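Local coordinates for protein extracellular ligand-binding receptor (Desulfohalobium retbaense DSM 5692, PDB 5ERE) that probably acts as the extracellular sensor part of a receptor, binding 2-oxo-4-methylpentanoic acid in a periplasmic-binding-protein module and cytosine in a Cache-type sensor module, at residues A[199-213]-A[222-234]. Numbering follows the deposited sequence.
With COI (2-oxo-4-methylpentanoic acid), chain B.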
loop_
_atom_site.group_PDB
_atom_site.type_symbol
_atom_site.label_atom_id
_atom_site.label_comp_id
_atom_site.label_asym_id
_atom_site.label_seq_id
_atom_site.Cartn_x
_atom_site.Cartn_y
_atom_site.Cartn_z
ATOM N N GLN A 199 -18.462 24.247 -11.779
ATOM C CA GLN A 199 -19.127 25.362 -12.455
ATOM C C GLN A 199 -18.825 25.333 -13.952
ATOM O O GLN A 199 -19.561 25.898 -14.757
ATOM C CB GLN A 199 -18.704 26.704 -11.838
ATOM C CG GLN A 199 -19.452 27.041 -10.527
ATOM C CD GLN A 199 -18.946 28.307 -9.849
ATOM O OE1 GLN A 199 -17.904 28.855 -10.225
ATOM N NE2 GLN A 199 -19.678 28.773 -8.836
ATOM N N ALA A 200 -17.740 24.657 -14.312
ATOM C CA ALA A 200 -17.357 24.479 -15.700
ATOM C C ALA A 200 -18.016 23.232 -16.328
ATOM O O ALA A 200 -17.727 22.884 -17.483
ATOM C CB ALA A 200 -15.837 24.396 -15.817
ATOM N N GLY A 201 -18.899 22.573 -15.572
ATOM C CA GLY A 201 -19.665 21.440 -16.075
ATOM C C GLY A 201 -19.030 20.073 -15.855
ATOM O O GLY A 201 -19.623 19.053 -16.196
ATOM N N ILE A 202 -17.825 20.037 -15.289
ATOM C CA ILE A 202 -17.154 18.763 -14.994
ATOM C C ILE A 202 -17.828 18.049 -13.822
ATOM O O ILE A 202 -17.931 18.584 -12.718
ATOM C CB ILE A 202 -15.670 18.967 -14.675
ATOM C CG1 ILE A 202 -14.952 19.503 -15.914
ATOM C CG2 ILE A 202 -15.041 17.652 -14.215
ATOM C CD1 ILE A 202 -13.669 20.249 -15.593
ATOM N N LYS A 203 -18.266 16.830 -14.082
ATOM C CA LYS A 203 -19.057 16.055 -13.143
ATOM C C LYS A 203 -18.251 14.873 -12.573
ATOM O O LYS A 203 -18.758 14.117 -11.740
ATOM C CB LYS A 203 -20.335 15.543 -13.835
ATOM N N ALA A 204 -17.011 14.730 -13.041
ATOM C CA ALA A 204 -16.119 13.629 -12.662
ATOM C C ALA A 204 -15.941 13.444 -11.134
ATOM O O ALA A 204 -16.061 14.389 -10.362
ATOM C CB ALA A 204 -14.739 13.839 -13.325
ATOM N N GLN A 205 -15.694 12.206 -10.714
ATOM C CA GLN A 205 -15.332 11.923 -9.313
ATOM C C GLN A 205 -14.025 12.634 -8.986
ATOM O O GLN A 205 -13.035 12.451 -9.697
ATOM C CB GLN A 205 -15.182 10.414 -9.069
ATOM C CG GLN A 205 -14.544 10.045 -7.724
ATOM C CD GLN A 205 -15.483 10.243 -6.550
ATOM O OE1 GLN A 205 -16.623 9.768 -6.577
ATOM N NE2 GLN A 205 -15.014 10.942 -5.509
ATOM N N LEU A 206 -14.033 13.464 -7.945
ATOM C CA LEU A 206 -12.815 14.118 -7.478
ATOM C C LEU A 206 -12.007 13.174 -6.575
ATOM O O LEU A 206 -12.578 12.433 -5.780
ATOM C CB LEU A 206 -13.159 15.406 -6.740
ATOM C CG LEU A 206 -13.953 16.423 -7.555
ATOM C CD1 LEU A 206 -14.129 17.667 -6.721
ATOM C CD2 LEU A 206 -13.269 16.737 -8.883
ATOM N N VAL A 207 -10.685 13.214 -6.725
ATOM C CA VAL A 207 -9.766 12.317 -6.030
ATOM C C VAL A 207 -8.543 13.129 -5.624
ATOM O O VAL A 207 -8.039 13.933 -6.403
ATOM C CB VAL A 207 -9.337 11.132 -6.915
ATOM C CG1 VAL A 207 -8.387 10.193 -6.174
ATOM C CG2 VAL A 207 -10.563 10.373 -7.456
ATOM N N GLY A 208 -8.057 12.930 -4.402
ATOM C CA GLY A 208 -6.891 13.668 -3.959
ATOM C C GLY A 208 -5.996 12.811 -3.101
ATOM O O GLY A 208 -6.206 11.603 -2.999
ATOM N N THR A 209 -4.993 13.455 -2.511
ATOM C CA THR A 209 -3.920 12.771 -1.775
ATOM C C THR A 209 -3.723 13.480 -0.426
ATOM O O THR A 209 -4.456 14.426 -0.087
ATOM C CB THR A 209 -2.593 12.744 -2.606
ATOM O OG1 THR A 209 -2.081 14.067 -2.774
ATOM C CG2 THR A 209 -2.811 12.099 -4.000
ATOM N N ARG A 210 -2.705 13.058 0.319
ATOM C CA ARG A 210 -2.520 13.457 1.726
ATOM C C ARG A 210 -2.729 14.957 2.038
ATOM O O ARG A 210 -3.462 15.292 2.943
ATOM C CB ARG A 210 -1.106 12.993 2.183
ATOM C CG ARG A 210 -0.599 13.604 3.503
ATOM C CD ARG A 210 0.926 13.223 3.722
ATOM N NE ARG A 210 1.644 13.453 2.472
ATOM C CZ ARG A 210 2.189 14.601 2.102
ATOM N NH1 ARG A 210 2.161 15.644 2.897
ATOM N NH2 ARG A 210 2.760 14.712 0.903
ATOM N N PRO A 211 -2.091 15.866 1.288
ATOM C CA PRO A 211 -2.191 17.316 1.513
ATOM C C PRO A 211 -3.593 17.922 1.433
ATOM O O PRO A 211 -3.799 19.034 1.926
ATOM C CB PRO A 211 -1.335 17.893 0.378
ATOM C CG PRO A 211 -0.406 16.798 0.039
ATOM C CD PRO A 211 -1.235 15.581 0.127
ATOM N N ILE A 212 -4.540 17.221 0.825
ATOM C CA ILE A 212 -5.840 17.836 0.520
ATOM C C ILE A 212 -6.768 17.955 1.751
ATOM O O ILE A 212 -7.764 18.679 1.721
ATOM C CB ILE A 212 -6.534 17.045 -0.619
ATOM C CG1 ILE A 212 -7.520 17.931 -1.401
ATOM C CG2 ILE A 212 -7.245 15.835 -0.084
ATOM C CD1 ILE A 212 -7.924 17.313 -2.730
ATOM N N GLN A 213 -6.422 17.311 2.862
ATOM C CA GLN A 213 -7.320 17.337 4.034
ATOM C C GLN A 213 -7.130 18.625 4.839
ATOM O O GLN A 213 -6.523 18.621 5.899
ATOM C CB GLN A 213 -7.107 16.122 4.958
ATOM C CG GLN A 213 -8.176 16.058 6.073
ATOM C CD GLN A 213 -8.015 14.880 7.014
ATOM O OE1 GLN A 213 -8.329 13.744 6.659
ATOM N NE2 GLN A 213 -7.507 15.138 8.219
ATOM N N ALA A 222 -20.035 21.965 -0.641
ATOM C CA ALA A 222 -21.014 22.156 -1.690
ATOM C C ALA A 222 -20.431 21.639 -2.999
ATOM O O ALA A 222 -21.150 21.111 -3.847
ATOM C CB ALA A 222 -21.411 23.640 -1.812
ATOM N N PHE A 223 -19.113 21.766 -3.145
ATOM C CA PHE A 223 -18.440 21.333 -4.367
ATOM C C PHE A 223 -17.559 20.086 -4.174
ATOM O O PHE A 223 -17.373 19.306 -5.116
ATOM C CB PHE A 223 -17.600 22.476 -4.925
ATOM C CG PHE A 223 -18.384 23.738 -5.172
ATOM C CD1 PHE A 223 -19.144 23.883 -6.320
ATOM C CD2 PHE A 223 -18.375 24.770 -4.249
ATOM C CE1 PHE A 223 -19.874 25.054 -6.551
ATOM C CE2 PHE A 223 -19.108 25.930 -4.464
ATOM C CZ PHE A 223 -19.852 26.073 -5.619
ATOM N N THR A 224 -17.030 19.900 -2.961
ATOM C CA THR A 224 -16.033 18.862 -2.707
ATOM C C THR A 224 -16.641 17.593 -2.108
ATOM O O THR A 224 -15.947 16.600 -1.955
ATOM C CB THR A 224 -14.924 19.361 -1.741
ATOM O OG1 THR A 224 -15.517 19.806 -0.521
ATOM C CG2 THR A 224 -14.135 20.513 -2.304
ATOM N N ASN A 225 -17.928 17.614 -1.774
ATOM C CA ASN A 225 -18.576 16.460 -1.140
ATOM C C ASN A 225 -18.442 15.195 -1.996
ATOM O O ASN A 225 -18.725 15.223 -3.189
ATOM C CB ASN A 225 -20.053 16.781 -0.863
ATOM C CG ASN A 225 -20.810 15.634 -0.210
ATOM O OD1 ASN A 225 -20.679 15.385 0.988
ATOM N ND2 ASN A 225 -21.649 14.964 -0.990
ATOM N N GLY A 226 -17.975 14.105 -1.381
ATOM C CA GLY A 226 -17.784 12.826 -2.059
ATOM C C GLY A 226 -16.361 12.562 -2.543
ATOM O O GLY A 226 -16.034 11.458 -2.949
ATOM N N LEU A 227 -15.534 13.600 -2.531
ATOM C CA LEU A 227 -14.143 13.505 -2.941
ATOM C C LEU A 227 -13.409 12.430 -2.132
ATOM O O LEU A 227 -13.507 12.421 -0.924
ATOM C CB LEU A 227 -13.456 14.857 -2.753
ATOM C CG LEU A 227 -12.015 14.961 -3.260
ATOM C CD1 LEU A 227 -11.736 16.405 -3.567
ATOM C CD2 LEU A 227 -10.976 14.437 -2.272
ATOM N N VAL A 228 -12.705 11.524 -2.806
ATOM C CA VAL A 228 -12.012 10.419 -2.131
ATOM C C VAL A 228 -10.521 10.713 -2.140
ATOM O O VAL A 228 -10.010 11.177 -3.130
ATOM C CB VAL A 228 -12.315 9.062 -2.820
ATOM C CG1 VAL A 228 -11.522 7.903 -2.192
ATOM C CG2 VAL A 228 -13.815 8.754 -2.747
ATOM N N TYR A 229 -9.812 10.473 -1.043
ATOM C CA TYR A 229 -8.362 10.695 -1.061
ATOM C C TYR A 229 -7.608 9.734 -0.145
ATOM O O TYR A 229 -8.181 9.148 0.780
ATOM C CB TYR A 229 -8.036 12.141 -0.671
ATOM C CG TYR A 229 -8.530 12.499 0.695
ATOM C CD1 TYR A 229 -9.866 12.792 0.903
ATOM C CD2 TYR A 229 -7.657 12.535 1.809
ATOM C CE1 TYR A 229 -10.344 13.106 2.153
ATOM C CE2 TYR A 229 -8.123 12.856 3.046
ATOM C CZ TYR A 229 -9.472 13.141 3.226
ATOM O OH TYR A 229 -9.954 13.460 4.469
ATOM N N THR A 230 -6.326 9.547 -0.438
ATOM C CA THR A 230 -5.469 8.753 0.427
ATOM C C THR A 230 -4.916 9.622 1.541
ATOM O O THR A 230 -4.666 10.813 1.351
ATOM C CB THR A 230 -4.343 8.102 -0.339
ATOM O OG1 THR A 230 -3.774 9.015 -1.274
ATOM C CG2 THR A 230 -4.848 6.891 -1.060
ATOM N N TYR A 231 -4.756 9.025 2.725
ATOM C CA TYR A 231 -4.386 9.786 3.902
ATOM C C TYR A 231 -3.774 8.856 4.995
ATOM O O TYR A 231 -4.219 7.720 5.153
ATOM C CB TYR A 231 -5.602 10.512 4.452
ATOM C CG TYR A 231 -5.256 11.602 5.409
ATOM C CD1 TYR A 231 -4.813 12.821 4.949
ATOM C CD2 TYR A 231 -5.374 11.407 6.778
ATOM C CE1 TYR A 231 -4.469 13.819 5.822
ATOM C CE2 TYR A 231 -5.042 12.396 7.668
ATOM C CZ TYR A 231 -4.590 13.591 7.196
ATOM O OH TYR A 231 -4.263 14.563 8.084
ATOM N N PRO A 232 -2.755 9.335 5.723
ATOM C CA PRO A 232 -2.239 8.546 6.884
ATOM C C PRO A 232 -3.302 8.143 7.875
ATOM O O PRO A 232 -4.176 8.937 8.182
ATOM C CB PRO A 232 -1.243 9.487 7.547
ATOM C CG PRO A 232 -0.860 10.464 6.469
ATOM C CD PRO A 232 -2.082 10.634 5.604
ATOM N N SER A 233 -3.247 6.920 8.380
ATOM C CA SER A 233 -4.369 6.429 9.181
ATOM C C SER A 233 -4.299 6.670 10.697
ATOM O O SER A 233 -4.962 5.955 11.432
ATOM C CB SER A 233 -4.546 4.928 8.974
ATOM O OG SER A 233 -3.568 4.225 9.674
ATOM N N TYR A 234 -3.563 7.670 11.169
ATOM C CA TYR A 234 -3.449 7.882 12.629
ATOM C C TYR A 234 -4.820 8.224 13.212
ATOM O O TYR A 234 -5.621 8.892 12.547
ATOM C CB TYR A 234 -2.447 8.999 12.942
ATOM C CG TYR A 234 -2.810 10.344 12.366
ATOM C CD1 TYR A 234 -3.778 11.153 12.965
ATOM C CD2 TYR A 234 -2.179 10.819 11.222
ATOM C CE1 TYR A 234 -4.120 12.388 12.412
ATOM C CE2 TYR A 234 -2.505 12.053 10.683
ATOM C CZ TYR A 234 -3.471 12.825 11.262
ATOM O OH TYR A 234 -3.785 14.044 10.681
HETATM C C1 COI B . 4.837 17.638 -0.191
HETATM O O1 COI B . 5.726 18.193 -0.889
HETATM O O2 COI B . 4.782 16.391 -0.044
HETATM C C2 COI B . 3.863 18.507 0.530
HETATM O O3 COI B . 2.969 18.009 1.187
HETATM C C3 COI B . 4.098 19.993 0.409
HETATM C C4 COI B . 2.965 20.743 1.014
HETATM C C5 COI B . 3.490 22.106 1.412
HETATM C C6 COI B . 1.897 20.795 -0.069
HETATM O O HOH W 1 -4.178 17.859 6.982
#
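Gly208 N donates to Val228 O at 2.9 Å and Val228 N to Leu206 O, pairing strands 205-208 and 228-232 in parallel, with axes 12° apart. Leu206 O also accepts a hydrogen bond from Gln205 NE2, and NE2 gives another to Gly226 O at 2.8 Å, tying the strand start to the 224-227 turn. Packing is tight around Gly208, where a CB would clash with Ile212 CD1. There Ile212 CG2 lies over one face of the Tyr229 ring, 4.0 Å from its centroid. Tyr229 OH gives Gln213 OE1 a 2.7 Å hydrogen bond in the carbonyl plane, on a lone pair. With CG anti to the backbone N (chi1 -172°) and the chain extended, Gln213 lays its amide on the Tyr231 ring, planes 25° apart. A phenylalanine at Tyr229 would probably leave Gln213 OE1 with Lys311 but without its hydroxyl partner, freer to turn. The opposite end is loose: exposed Gln199 NE2 stays 4.2 Å from Phe223 CZ. Arg210, in the 3-10 turn after the strand, hydrogen-bonds 2-oxo-4-methylpentanoic acid through NH2 to O2 (2.8 Å) and NH1 to O3. Helices 215-219 and 221-224 join the two strands as a beta-alpha-beta crossover, and the pair lies between strands 181-185 and 304-314, with helix 112-123 against Val207 and Val228.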